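Local coordinates for lambda phage protein with carbohydrate-binding module (Shewanella oneidensis, PDB 2A5Z), which is of unknown function but binds magnesium, has a jelly-roll fold with a carbohydrate-binding module and may recognise carbohydrate, at residues Asp48-Tyr53 with Glu250-Val255; Thr98-Phe103 with Leu145-Arg150; Met107-Phe112 with Ala224-Gly229; Glu117-Val122 with Ile186-Met191; Gln134-Gly139 with Phe230-Lys235. All coordinates share one frame; numbering follows the deposited sequence.

Interaction 1. Residues Asp48-Tyr53 with Glu250-Val255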
# COMPACT_ATOMS: atom_id res chain seq x y z
N ASP C 48 -3.22 12.97 15.15
CA ASP C 48 -4.35 12.79 14.23
C ASP C 48 -4.15 11.51 13.44
O ASP C 48 -3.02 11.13 13.13
CB ASP C 48 -4.46 13.99 13.29
CG ASP C 48 -4.66 15.31 14.02
OD1 ASP C 48 -5.82 15.62 14.39
OD2 ASP C 48 -3.67 16.04 14.23
N PHE C 49 -5.24 10.81 13.15
CA PHE C 49 -5.18 9.69 12.23
C PHE C 49 -6.13 9.91 11.07
O PHE C 49 -7.27 10.31 11.28
CB PHE C 49 -5.50 8.35 12.92
CG PHE C 49 -5.53 7.19 11.97
CD1 PHE C 49 -4.37 6.47 11.69
CD2 PHE C 49 -6.72 6.82 11.32
CE1 PHE C 49 -4.38 5.40 10.79
CE2 PHE C 49 -6.74 5.76 10.43
CZ PHE C 49 -5.57 5.05 10.16
N TYR C 50 -5.65 9.63 9.86
CA TYR C 50 -6.47 9.68 8.66
C TYR C 50 -6.18 8.50 7.74
O TYR C 50 -5.02 8.15 7.53
CB TYR C 50 -6.25 11.00 7.90
CG TYR C 50 -7.27 11.19 6.81
CD1 TYR C 50 -8.49 11.81 7.08
CD2 TYR C 50 -7.03 10.72 5.52
CE1 TYR C 50 -9.45 11.97 6.08
CE2 TYR C 50 -7.99 10.87 4.51
CZ TYR C 50 -9.19 11.49 4.80
OH TYR C 50 -10.13 11.65 3.82
N ALA C 51 -7.24 7.90 7.19
CA ALA C 51 -7.11 6.90 6.13
C ALA C 51 -8.35 6.94 5.23
O ALA C 51 -9.45 7.18 5.70
CB ALA C 51 -6.92 5.50 6.71
N SER C 52 -8.15 6.71 3.94
CA SER C 52 -9.27 6.64 3.01
C SER C 52 -8.93 5.72 1.84
O SER C 52 -7.76 5.54 1.51
CB SER C 52 -9.65 8.03 2.50
OG SER C 52 -8.66 8.53 1.64
N TYR C 53 -9.96 5.13 1.25
CA TYR C 53 -9.77 4.35 0.03
C TYR C 53 -10.94 4.59 -0.93
O TYR C 53 -12.09 4.64 -0.51
CB TYR C 53 -9.56 2.86 0.34
CG TYR C 53 -9.32 2.05 -0.92
CD1 TYR C 53 -8.29 2.38 -1.80
CD2 TYR C 53 -10.16 0.98 -1.25
CE1 TYR C 53 -8.09 1.66 -2.97
CE2 TYR C 53 -9.96 0.25 -2.41
CZ TYR C 53 -8.92 0.61 -3.26
OH TYR C 53 -8.73 -0.10 -4.41
N GLU C 250 -13.79 6.71 4.48
CA GLU C 250 -12.83 7.59 5.15
C GLU C 250 -12.85 7.34 6.66
O GLU C 250 -13.91 7.21 7.25
CB GLU C 250 -13.17 9.06 4.84
CG GLU C 250 -12.36 10.08 5.63
CD GLU C 250 -12.94 11.49 5.54
OE1 GLU C 250 -12.43 12.30 4.75
OE2 GLU C 250 -13.92 11.78 6.26
N PHE C 251 -11.66 7.26 7.26
CA PHE C 251 -11.48 7.14 8.71
C PHE C 251 -10.74 8.36 9.25
O PHE C 251 -9.67 8.71 8.73
CB PHE C 251 -10.65 5.89 9.06
CG PHE C 251 -11.37 4.59 8.85
CD1 PHE C 251 -11.95 3.92 9.92
CD2 PHE C 251 -11.47 4.03 7.58
CE1 PHE C 251 -12.61 2.70 9.73
CE2 PHE C 251 -12.14 2.82 7.37
CZ PHE C 251 -12.71 2.16 8.45
N LYS C 252 -11.28 9.00 10.28
CA LYS C 252 -10.53 10.04 11.02
C LYS C 252 -10.76 10.02 12.53
O LYS C 252 -11.89 9.89 13.00
CB LYS C 252 -10.76 11.45 10.46
CG LYS C 252 -12.16 11.80 10.09
CD LYS C 252 -12.19 13.18 9.41
CE LYS C 252 -13.62 13.57 9.08
NZ LYS C 252 -13.75 14.98 8.56
N ALA C 253 -9.66 10.16 13.27
CA ALA C 253 -9.69 10.04 14.73
C ALA C 253 -8.60 10.89 15.38
O ALA C 253 -7.64 11.30 14.71
CB ALA C 253 -9.51 8.59 15.12
N LYS C 254 -8.76 11.15 16.67
CA LYS C 254 -7.71 11.78 17.47
C LYS C 254 -6.96 10.67 18.20
O LYS C 254 -7.58 9.80 18.81
CB LYS C 254 -8.32 12.76 18.47
CG LYS C 254 -9.02 13.94 17.82
CD LYS C 254 -9.35 15.04 18.83
CE LYS C 254 -10.85 15.14 19.13
NZ LYS C 254 -11.14 16.40 19.89
N VAL C 255 -5.63 10.69 18.14
CA VAL C 255 -4.82 9.63 18.76
C VAL C 255 -3.72 10.20 19.65
O VAL C 255 -3.33 11.35 19.51
CB VAL C 255 -4.20 8.65 17.72
CG1 VAL C 255 -5.29 7.90 16.93
CG2 VAL C 255 -3.22 9.38 16.79
O HOH W 1 -8.26 14.45 13.57
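Phe-49 and Ala-253 face each other as a hydrogen-bonded pair of two antiparallel strands in a jelly-roll sheet. Residues 48-53 form an outermost strand of this sheet within the chain, and 250-254 lie beside it, 4.6 Å away between the segment axes. Four backbone bonds join them, one in each direction between Phe-49 and Ala-253 and between Ala-51 and Phe-251. Phe-251 N to Ala-51 O is 2.7 Å and nearly straight at 175°. CA-H contacts to Phe-49 O, Ala-51 O and Phe-251 O fill the gaps between these bonds.

The apolar face carries Phe-49, Ala-51, Phe-251 and Ala-253. Phe-49 and Phe-251 lie side by side and point the same way. CB of Phe-251 meets the edge of the Phe-49 ring, 4.1 Å from CE2. CG1 of Val-255 packs on CB of Phe-49 at 4.0 Å. Phe-112 meets the Phe-49 ring edge-to-face, and Phe-88 of the third subunit, another copy of the protein, also packs on Phe-49.

The polar face carries Tyr-50, Lys-252 and Glu-250. CG of Tyr-50 stands anti to the backbone N (chi1 -169°), which lays the ring along the strand toward Glu-250. The ring and carboxylate planes are 70° apart. Tyr-50 OH donates to the anti lone pair of Glu-250 OE1 at 2.6 Å, and OE1 lies in the plane of the tyrosine ring.

Interaction 2. Residues Thr98-Phe103 with Leu145-Arg150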
# COMPACT_ATOMS: atom_id res chain seq x y z
N THR C 98 -22.50 -19.46 -0.99
CA THR C 98 -22.18 -19.66 0.42
C THR C 98 -22.93 -18.63 1.25
O THR C 98 -22.84 -17.43 1.00
CB THR C 98 -20.65 -19.52 0.70
OG1 THR C 98 -19.92 -20.41 -0.15
CG2 THR C 98 -20.32 -19.84 2.17
N ALA C 99 -23.68 -19.11 2.25
CA ALA C 99 -24.43 -18.25 3.16
C ALA C 99 -23.47 -17.43 4.01
O ALA C 99 -22.41 -17.92 4.43
CB ALA C 99 -25.36 -19.07 4.04
N ASN C 100 -23.84 -16.18 4.26
CA ASN C 100 -23.06 -15.24 5.07
C ASN C 100 -21.79 -14.68 4.41
O ASN C 100 -21.02 -13.96 5.05
CB ASN C 100 -22.76 -15.80 6.48
CG ASN C 100 -24.02 -15.99 7.31
OD1 ASN C 100 -25.04 -15.34 7.08
ND2 ASN C 100 -23.94 -16.88 8.29
N ALA C 101 -21.60 -14.98 3.12
CA ALA C 101 -20.52 -14.36 2.34
C ALA C 101 -20.61 -12.84 2.49
O ALA C 101 -21.72 -12.28 2.49
CB ALA C 101 -20.61 -14.76 0.89
N SER C 102 -19.47 -12.19 2.63
CA SER C 102 -19.45 -10.76 2.89
C SER C 102 -18.21 -10.06 2.35
O SER C 102 -17.19 -10.70 2.09
CB SER C 102 -19.56 -10.49 4.40
OG SER C 102 -18.43 -10.99 5.10
N PHE C 103 -18.33 -8.75 2.16
CA PHE C 103 -17.17 -7.91 1.94
C PHE C 103 -17.12 -6.85 3.03
O PHE C 103 -18.13 -6.22 3.36
CB PHE C 103 -17.16 -7.27 0.55
CG PHE C 103 -16.02 -6.32 0.34
CD1 PHE C 103 -14.74 -6.80 0.07
CD2 PHE C 103 -16.21 -4.94 0.43
CE1 PHE C 103 -13.67 -5.91 -0.12
CE2 PHE C 103 -15.15 -4.05 0.24
CZ PHE C 103 -13.88 -4.53 -0.03
N LEU C 145 -17.67 -14.26 8.22
CA LEU C 145 -18.96 -14.93 8.05
C LEU C 145 -19.88 -14.72 9.25
O LEU C 145 -21.04 -15.11 9.21
CB LEU C 145 -18.77 -16.44 7.77
CG LEU C 145 -18.03 -16.87 6.50
CD1 LEU C 145 -17.78 -18.37 6.52
CD2 LEU C 145 -18.76 -16.46 5.22
N GLY C 146 -19.35 -14.10 10.30
CA GLY C 146 -20.10 -13.80 11.52
C GLY C 146 -21.23 -12.82 11.28
O GLY C 146 -21.15 -11.96 10.40
N ILE C 147 -22.29 -12.96 12.08
CA ILE C 147 -23.52 -12.19 11.87
C ILE C 147 -24.23 -11.84 13.21
O ILE C 147 -25.35 -11.32 13.22
CB ILE C 147 -24.45 -12.96 10.90
CG1 ILE C 147 -25.59 -12.08 10.39
CG2 ILE C 147 -24.94 -14.28 11.52
CD1 ILE C 147 -26.15 -12.54 9.04
N SER C 148 -23.53 -12.10 14.31
CA SER C 148 -24.12 -12.05 15.65
C SER C 148 -24.03 -10.68 16.33
O SER C 148 -24.80 -10.40 17.25
CB SER C 148 -23.44 -13.08 16.54
OG SER C 148 -22.06 -12.79 16.60
N ASP C 149 -23.10 -9.84 15.88
CA ASP C 149 -22.86 -8.54 16.53
C ASP C 149 -22.65 -7.41 15.53
O ASP C 149 -21.90 -7.55 14.56
CB ASP C 149 -21.64 -8.63 17.45
CG ASP C 149 -21.83 -9.62 18.58
OD1 ASP C 149 -22.46 -9.26 19.59
OD2 ASP C 149 -21.33 -10.77 18.46
N ARG C 150 -23.30 -6.28 15.79
CA ARG C 150 -23.14 -5.08 14.98
C ARG C 150 -23.75 -3.86 15.67
O ARG C 150 -24.62 -3.99 16.54
CB ARG C 150 -23.75 -5.25 13.58
CG ARG C 150 -25.21 -5.66 13.60
CD ARG C 150 -25.68 -6.12 12.24
NE ARG C 150 -26.97 -6.80 12.34
CZ ARG C 150 -27.11 -8.10 12.61
NH1 ARG C 150 -28.32 -8.64 12.69
NH2 ARG C 150 -26.04 -8.85 12.82
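The flat carboxamide of Asn-100 meets residues 145-150 through different atoms. ND2 comes within 3.5 Å of Leu-145 O, but the two are not hydrogen-bonded. Asn-100 OD1 touches the end of Ile-147, 3.6 Å from CD1, and the two side chains cross at about a right angle. The guanidinium of Arg-150 has Ile-147 C at its edge, in plane. Its NH2 donates to Ile-147 O at 2.6 Å, from above the carbonyl plane. This bond ties the loop 145-150 to itself.

The rest is van der Waals packing, with no hydrogen bond across the contact. Asn-100 CB sits 3.3 Å from Leu-145 O. CG of Leu-145 lies beside the backbone N (chi1 -62°). CD1 carries the chain on, and the other branch, CD2, turns to the 98-101 turn, 3.4 Å from Asn-100 O.

Ser-102 OG is bonded to Gly-144 O, just before residues 145-150. Leu-145 also touches Thr-73 of strand 68-73. Thr-98 to Ala-101 form a type II beta turn, with Asn-100 at its third position at positive phi (74°). This is a surface contact between two connecting loops of the jelly roll, one leading into strand 102-107 and the other into strand 150-151.

Interaction 3. Residues Met107-Phe112 with Ala224-Gly229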
# COMPACT_ATOMS: atom_id res chain seq x y z
N MSE C 107 -11.31 -1.22 9.79
CA MSE C 107 -10.10 -1.18 10.64
C MSE C 107 -10.39 -1.82 12.00
O MSE C 107 -11.55 -2.04 12.37
CB MSE C 107 -9.59 0.27 10.80
CG MSE C 107 -9.03 0.91 9.50
SE MSE C 107 -8.17 2.49 9.70
CE MSE C 107 -6.62 1.90 10.41
N LEU C 108 -9.32 -2.14 12.75
CA LEU C 108 -9.44 -2.70 14.10
C LEU C 108 -9.93 -1.65 15.10
O LEU C 108 -9.56 -0.47 15.01
CB LEU C 108 -8.09 -3.27 14.57
CG LEU C 108 -7.54 -4.47 13.80
CD1 LEU C 108 -6.02 -4.60 14.00
CD2 LEU C 108 -8.27 -5.77 14.16
N MSE C 109 -10.73 -2.09 16.07
CA MSE C 109 -11.28 -1.18 17.09
C MSE C 109 -10.28 -0.80 18.18
O MSE C 109 -10.38 0.30 18.76
CB MSE C 109 -12.56 -1.77 17.69
CG MSE C 109 -13.63 -2.09 16.62
SE MSE C 109 -15.28 -2.56 17.21
CE MSE C 109 -15.74 -0.98 17.94
N ALA C 110 -9.30 -1.67 18.43
CA ALA C 110 -8.31 -1.47 19.50
C ALA C 110 -7.57 -0.14 19.40
O ALA C 110 -7.20 0.46 20.41
CB ALA C 110 -7.31 -2.63 19.54
N ILE C 111 -7.36 0.32 18.17
CA ILE C 111 -6.62 1.55 17.92
C ILE C 111 -7.51 2.79 17.95
O ILE C 111 -7.03 3.92 17.87
CB ILE C 111 -5.83 1.47 16.58
CG1 ILE C 111 -6.78 1.31 15.39
CG2 ILE C 111 -4.78 0.34 16.63
CD1 ILE C 111 -6.13 1.58 14.04
N PHE C 112 -8.83 2.58 18.06
CA PHE C 112 -9.78 3.69 18.14
C PHE C 112 -10.60 3.54 19.44
O PHE C 112 -11.77 3.17 19.40
CB PHE C 112 -10.70 3.74 16.91
CG PHE C 112 -9.97 3.93 15.60
CD1 PHE C 112 -9.18 5.06 15.37
CD2 PHE C 112 -10.09 2.98 14.58
CE1 PHE C 112 -8.50 5.23 14.16
CE2 PHE C 112 -9.43 3.15 13.37
CZ PHE C 112 -8.63 4.27 13.15
N ALA C 224 -9.22 -9.09 16.69
CA ALA C 224 -9.50 -9.31 15.27
C ALA C 224 -10.77 -10.12 14.99
O ALA C 224 -11.00 -10.50 13.85
CB ALA C 224 -8.27 -9.93 14.56
N THR C 225 -11.60 -10.37 16.01
CA THR C 225 -12.94 -10.94 15.79
C THR C 225 -13.92 -9.87 15.29
O THR C 225 -15.01 -10.19 14.79
CB THR C 225 -13.56 -11.60 17.06
OG1 THR C 225 -13.90 -10.59 18.02
CG2 THR C 225 -12.59 -12.60 17.69
N ALA C 226 -13.53 -8.61 15.42
CA ALA C 226 -14.37 -7.50 14.98
C ALA C 226 -13.59 -6.51 14.11
O ALA C 226 -12.37 -6.54 14.08
CB ALA C 226 -15.00 -6.80 16.18
N HIS C 227 -14.32 -5.66 13.39
CA HIS C 227 -13.76 -4.53 12.67
C HIS C 227 -14.78 -3.40 12.72
O HIS C 227 -15.95 -3.64 13.03
CB HIS C 227 -13.48 -4.90 11.21
CG HIS C 227 -12.04 -5.15 10.90
ND1 HIS C 227 -11.23 -5.95 11.67
CD2 HIS C 227 -11.27 -4.72 9.87
CE1 HIS C 227 -10.02 -6.00 11.14
NE2 HIS C 227 -10.02 -5.27 10.05
N ILE C 228 -14.34 -2.18 12.41
CA ILE C 228 -15.25 -1.03 12.29
C ILE C 228 -15.12 -0.40 10.89
O ILE C 228 -14.02 -0.19 10.39
CB ILE C 228 -15.06 0.01 13.47
CG1 ILE C 228 -16.10 1.14 13.38
CG2 ILE C 228 -13.60 0.53 13.58
CD1 ILE C 228 -16.34 1.87 14.72
N GLY C 229 -16.26 -0.17 10.23
CA GLY C 229 -16.26 0.37 8.88
C GLY C 229 -17.52 0.04 8.10
O GLY C 229 -18.64 0.31 8.55
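In Leu-108 a chi1 of -65° sets CG beside the backbone N, and the CD2 branch then meets His-227, 3.5 Å from CE1. His-227 has an unusual chi1 of -103°, which sets its ring against the backbone of residues 107-108. One ring face receives Leu-108 N over its centre and Met-107 O toward the rim. The ring is held by both nitrogens. His-227 ND1 donates to its neighbour Ala-226 O at 2.7 Å, nearly in the ring plane, and NE2 is bonded to Ser-69 OG. His-58 of the third subunit meets the ring edge-to-face.

Met-107 and Ile-228 form an antiparallel hydrogen-bonded pair. Met-107 N gives to Ile-228 O at 3.0 Å, and Ile-228 N to Met-107 O at 2.8 Å. After this pair the chain leaves the strand and makes a type I beta turn from Met-109 to Phe-112. Met-109, a selenomethionine like Met-107, crosses Ile-228 at about a right angle, with Met-109 CG 4.0 Å from Ile-228 CG2. Met-109 SE lies 4.4 Å from Ala-226 CB. Phe-112 also leans obliquely on Ile-228 CG2.

Two backbone bonds thus fix the register, while apolar packing closes the loop over the strand. With both nitrogens bonded, the buried imidazole has little freedom to flip.

Interaction 4. Residues Glu117-Val122 with Ile186-Met191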
# COMPACT_ATOMS: atom_id res chain seq x y z
N GLU C 117 -12.79 9.41 19.35
CA GLU C 117 -13.95 9.98 18.65
C GLU C 117 -13.86 9.76 17.15
O GLU C 117 -14.04 10.68 16.34
CB GLU C 117 -14.11 11.47 18.95
CG GLU C 117 -14.24 11.80 20.42
CD GLU C 117 -14.51 13.27 20.67
OE1 GLU C 117 -13.64 13.96 21.24
OE2 GLU C 117 -15.60 13.75 20.29
N LEU C 118 -13.57 8.51 16.79
CA LEU C 118 -13.48 8.08 15.40
C LEU C 118 -14.71 8.49 14.60
O LEU C 118 -15.86 8.36 15.07
CB LEU C 118 -13.27 6.56 15.33
CG LEU C 118 -13.31 5.86 13.97
CD1 LEU C 118 -12.04 6.12 13.17
CD2 LEU C 118 -13.53 4.36 14.12
N GLU C 119 -14.46 8.99 13.40
CA GLU C 119 -15.49 9.32 12.44
C GLU C 119 -15.26 8.48 11.19
O GLU C 119 -14.17 8.47 10.64
CB GLU C 119 -15.40 10.81 12.11
CG GLU C 119 -16.64 11.40 11.54
CD GLU C 119 -16.57 12.91 11.50
OE1 GLU C 119 -16.37 13.52 12.58
OE2 GLU C 119 -16.68 13.47 10.40
N VAL C 120 -16.29 7.76 10.76
CA VAL C 120 -16.21 6.96 9.55
C VAL C 120 -17.26 7.44 8.56
O VAL C 120 -18.44 7.54 8.90
CB VAL C 120 -16.40 5.44 9.84
CG1 VAL C 120 -16.31 4.62 8.53
CG2 VAL C 120 -15.38 4.95 10.86
N THR C 121 -16.83 7.77 7.34
CA THR C 121 -17.73 8.22 6.29
C THR C 121 -17.69 7.25 5.11
O THR C 121 -16.61 6.88 4.67
CB THR C 121 -17.41 9.65 5.83
OG1 THR C 121 -17.31 10.51 6.98
CG2 THR C 121 -18.50 10.19 4.91
N VAL C 122 -18.87 6.85 4.63
CA VAL C 122 -18.99 5.86 3.55
C VAL C 122 -19.92 6.37 2.44
O VAL C 122 -21.06 6.78 2.71
CB VAL C 122 -19.55 4.50 4.06
CG1 VAL C 122 -19.67 3.50 2.90
CG2 VAL C 122 -18.68 3.90 5.15
N ILE C 186 -24.79 8.77 1.50
CA ILE C 186 -23.60 8.97 2.34
C ILE C 186 -24.00 8.65 3.78
O ILE C 186 -25.10 9.00 4.21
CB ILE C 186 -23.04 10.42 2.22
CG1 ILE C 186 -22.92 10.85 0.75
CG2 ILE C 186 -21.68 10.56 2.95
CD1 ILE C 186 -22.71 12.35 0.54
N CYS C 187 -23.14 7.94 4.50
CA CYS C 187 -23.36 7.72 5.93
C CYS C 187 -22.12 8.11 6.73
O CYS C 187 -20.99 7.71 6.39
CB CYS C 187 -23.75 6.27 6.23
SG CYS C 187 -23.85 5.88 8.01
N LYS C 188 -22.34 8.90 7.77
CA LYS C 188 -21.31 9.18 8.75
C LYS C 188 -21.64 8.48 10.08
O LYS C 188 -22.75 8.59 10.60
CB LYS C 188 -21.14 10.69 8.94
CG LYS C 188 -20.05 11.09 9.93
CD LYS C 188 -19.52 12.49 9.65
CE LYS C 188 -20.60 13.55 9.73
NZ LYS C 188 -19.97 14.89 9.88
N PHE C 189 -20.66 7.74 10.58
CA PHE C 189 -20.74 7.10 11.88
C PHE C 189 -19.80 7.88 12.81
O PHE C 189 -18.66 8.16 12.45
CB PHE C 189 -20.35 5.61 11.75
CG PHE C 189 -20.22 4.88 13.07
CD1 PHE C 189 -21.20 3.99 13.47
CD2 PHE C 189 -19.10 5.08 13.89
CE1 PHE C 189 -21.08 3.30 14.69
CE2 PHE C 189 -18.98 4.41 15.11
CZ PHE C 189 -19.96 3.52 15.50
N LYS C 190 -20.29 8.28 13.98
CA LYS C 190 -19.50 9.10 14.90
C LYS C 190 -19.41 8.44 16.28
O LYS C 190 -20.42 8.24 16.95
CB LYS C 190 -20.07 10.53 14.99
CG LYS C 190 -19.31 11.50 15.92
CD LYS C 190 -17.85 11.64 15.54
CE LYS C 190 -17.25 12.92 16.11
NZ LYS C 190 -15.77 12.81 16.07
N MSE C 191 -18.19 8.11 16.69
CA MSE C 191 -17.90 7.54 18.00
C MSE C 191 -17.96 8.65 19.04
O MSE C 191 -17.30 9.68 18.89
CB MSE C 191 -16.52 6.88 17.98
CG MSE C 191 -16.03 6.22 19.27
SE MSE C 191 -14.41 5.38 19.09
CE MSE C 191 -14.82 4.05 17.96
O HOH W 2 -17.66 12.41 19.41
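Lys-190 starts with CG anti to the backbone N, then bends at chi2 (57°) toward residues 117-119. CB stands on the polar face of the sheet. Lys-190 CD passes 3.8 Å from Glu-119 OE1 and CE follows the same oxygen at 3.7 Å. Lys-190 NZ, at the tip, donates to Glu-117 O at 2.8 Å. It also makes a long salt bridge to Glu-119 OE1, and Glu-117 OE2 is nearby but too far for an ion pair.

Glu-119 reaches the other way with OE2, which has a long salt bridge to Lys-188 NZ at 3.6 Å. The aliphatic part of Lys-188 runs obliquely against Glu-119, its CD close to OE2. The NZ of Lys-188 has a stronger partner in Val-262 O of the second subunit, another copy of the protein. A water donates to both Glu-117 OE2 and Met-191 O.

Beneath, strands 119-122 and 186-191 pair antiparallel at 169°, with two-way backbone bonds at Val-120 with Phe-189 and Val-122 with Cys-187. Met-191 N to Leu-118 O, 2.8 Å, extends the pairing. On the apolar face Leu-118 CB packs on the selenomethionine Met-191 CE at 4.0 Å.

These are inner strands of the six-stranded jelly-roll sheet. The carboxylate of Glu-119 has Lys-188 and Lys-190 at long range, and Lys-252 of strand 245-254 as a further weak partner. These charges would probably help keep it ionised.

Interaction 5. Residues Gln134-Gly139 with Phe230-Lys235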
# COMPACT_ATOMS: atom_id res chain seq x y z
N GLN C 134 -30.22 -9.29 2.00
CA GLN C 134 -29.21 -8.23 2.11
C GLN C 134 -29.09 -7.66 3.53
O GLN C 134 -30.08 -7.23 4.13
CB GLN C 134 -29.49 -7.10 1.12
CG GLN C 134 -29.52 -7.51 -0.34
CD GLN C 134 -30.32 -6.55 -1.22
OE1 GLN C 134 -31.01 -5.65 -0.73
NE2 GLN C 134 -30.24 -6.74 -2.54
N LEU C 135 -27.86 -7.68 4.06
CA LEU C 135 -27.53 -7.07 5.35
C LEU C 135 -26.23 -6.28 5.21
O LEU C 135 -25.18 -6.84 4.88
CB LEU C 135 -27.40 -8.13 6.46
CG LEU C 135 -26.88 -7.72 7.86
CD1 LEU C 135 -27.83 -6.77 8.59
CD2 LEU C 135 -26.63 -8.94 8.72
N THR C 136 -26.33 -4.98 5.45
CA THR C 136 -25.19 -4.08 5.41
C THR C 136 -25.12 -3.28 6.71
O THR C 136 -26.15 -2.93 7.28
CB THR C 136 -25.29 -3.12 4.19
OG1 THR C 136 -25.45 -3.90 3.00
CG2 THR C 136 -24.04 -2.26 4.04
N VAL C 137 -23.89 -3.02 7.18
CA VAL C 137 -23.67 -2.21 8.37
C VAL C 137 -22.58 -1.16 8.12
O VAL C 137 -21.54 -1.46 7.54
CB VAL C 137 -23.24 -3.06 9.61
CG1 VAL C 137 -23.16 -2.19 10.86
CG2 VAL C 137 -24.21 -4.21 9.84
N ILE C 138 -22.85 0.07 8.53
CA ILE C 138 -21.81 1.09 8.66
C ILE C 138 -21.64 1.31 10.17
O ILE C 138 -22.51 1.89 10.83
CB ILE C 138 -22.14 2.38 7.85
CG1 ILE C 138 -22.12 2.09 6.35
CG2 ILE C 138 -21.10 3.46 8.12
CD1 ILE C 138 -23.38 2.53 5.62
N GLY C 139 -20.54 0.80 10.71
CA GLY C 139 -20.28 0.80 12.14
C GLY C 139 -19.41 -0.38 12.52
O GLY C 139 -18.61 -0.85 11.71
N PHE C 230 -17.34 -0.57 6.93
CA PHE C 230 -18.43 -0.96 6.04
C PHE C 230 -18.41 -2.46 5.83
O PHE C 230 -17.36 -3.03 5.53
CB PHE C 230 -18.29 -0.23 4.69
CG PHE C 230 -19.14 -0.80 3.57
CD1 PHE C 230 -20.46 -0.38 3.40
CD2 PHE C 230 -18.62 -1.74 2.68
CE1 PHE C 230 -21.24 -0.90 2.35
CE2 PHE C 230 -19.40 -2.26 1.63
CZ PHE C 230 -20.71 -1.83 1.47
N LYS C 231 -19.56 -3.10 6.00
CA LYS C 231 -19.68 -4.52 5.70
C LYS C 231 -21.01 -4.79 5.01
O LYS C 231 -22.06 -4.38 5.50
CB LYS C 231 -19.58 -5.36 6.98
CG LYS C 231 -19.51 -6.87 6.74
CD LYS C 231 -19.49 -7.64 8.04
CE LYS C 231 -19.45 -9.13 7.77
NZ LYS C 231 -19.79 -9.95 8.96
N THR C 232 -20.97 -5.49 3.89
CA THR C 232 -22.19 -5.90 3.21
C THR C 232 -22.16 -7.41 3.04
O THR C 232 -21.10 -7.99 2.80
CB THR C 232 -22.41 -5.14 1.87
OG1 THR C 232 -23.78 -5.25 1.47
CG2 THR C 232 -21.49 -5.66 0.76
N GLN C 233 -23.32 -8.04 3.19
CA GLN C 233 -23.40 -9.48 3.42
C GLN C 233 -24.69 -10.07 2.85
O GLN C 233 -25.74 -9.40 2.82
CB GLN C 233 -23.38 -9.75 4.92
CG GLN C 233 -23.18 -11.21 5.32
CD GLN C 233 -22.87 -11.36 6.78
OE1 GLN C 233 -23.44 -10.65 7.61
NE2 GLN C 233 -21.96 -12.26 7.11
N CYS C 234 -24.61 -11.32 2.41
CA CYS C 234 -25.79 -12.07 2.00
C CYS C 234 -26.06 -13.17 3.01
O CYS C 234 -25.18 -13.98 3.31
CB CYS C 234 -25.60 -12.66 0.60
SG CYS C 234 -27.11 -13.47 -0.02
N LYS C 235 -27.28 -13.18 3.56
CA LYS C 235 -27.65 -14.12 4.61
C LYS C 235 -28.02 -15.51 4.09
O LYS C 235 -28.12 -16.45 4.88
CB LYS C 235 -28.82 -13.58 5.42
CG LYS C 235 -28.46 -12.42 6.35
CD LYS C 235 -29.62 -12.06 7.27
CE LYS C 235 -30.69 -11.28 6.52
NZ LYS C 235 -31.87 -11.03 7.39
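Thr-136 and Thr-232 meet in a buried antiparallel strand pair within the larger sheet of the jelly roll. Strands 134-137 and 230-234 run 4.6 Å apart between segment axes. Thr-136 OG1 and Thr-232 OG1 are hydrogen-bonded at 2.6 Å, and either could be the donor. The two residues form a non-hydrogen-bonded pair, and their side chains lie side by side. Thr-232 OG1, placed anti to its backbone N (chi1 -161°), also bonds to Ile-244 N.

Thr-136 CG2 turns to the Phe-230 ring, 3.5 Å from CE1, in an oblique approach. Ile-138 CG1 reaches the edge of that ring at 4.2 Å from Phe-230 CD1. On the other face, Leu-135 runs beside Gln-233, with Leu-135 CD2 3.8 Å from Gln-233 OE1. The amide of Gln-233 is bonded through NE2 to Asn-100 O.

The backbone bonds are two-way between Val-137 and Lys-231, and Leu-135 N gives to Gln-233 O at 3.0 Å. The return bond, Gln-233 N to Leu-135 O, is bent and weak at 122°. Lys-231 NZ turns away from strand 134-137 to the carbonyls of Ser-142 and Gly-144.

Strand 153-156 flanks 134-137, and strand 102-107 flanks 230-234. Ile-138 and Phe-230 both lean on Val-122 of strand 119-125 in the facing sheet.

Overall arrangement
Along the chain interaction 1 closes a long loop that holds the other four. Interaction 4 is nested inside the loop closed by interaction 3, while interactions 2 and 5 cross. Interactions 1 and 4 share the six-stranded sheet, with centres about 10 Å apart. Interactions 2, 3 and 5 belong to the larger sheet; the centres of 2 and 5 are about 8 Å apart. Interaction 3 touches interactions 1, 4 and 5, so apolar side chains from both sheets meet there. Interactions 1 and 2 lie on opposite sides of the chain's centre, with centres about 25 Å apart. Interaction 1 lies near the magnesium-binding Asp-54. These long-range pairings tie distant parts of the chain into the two sheets.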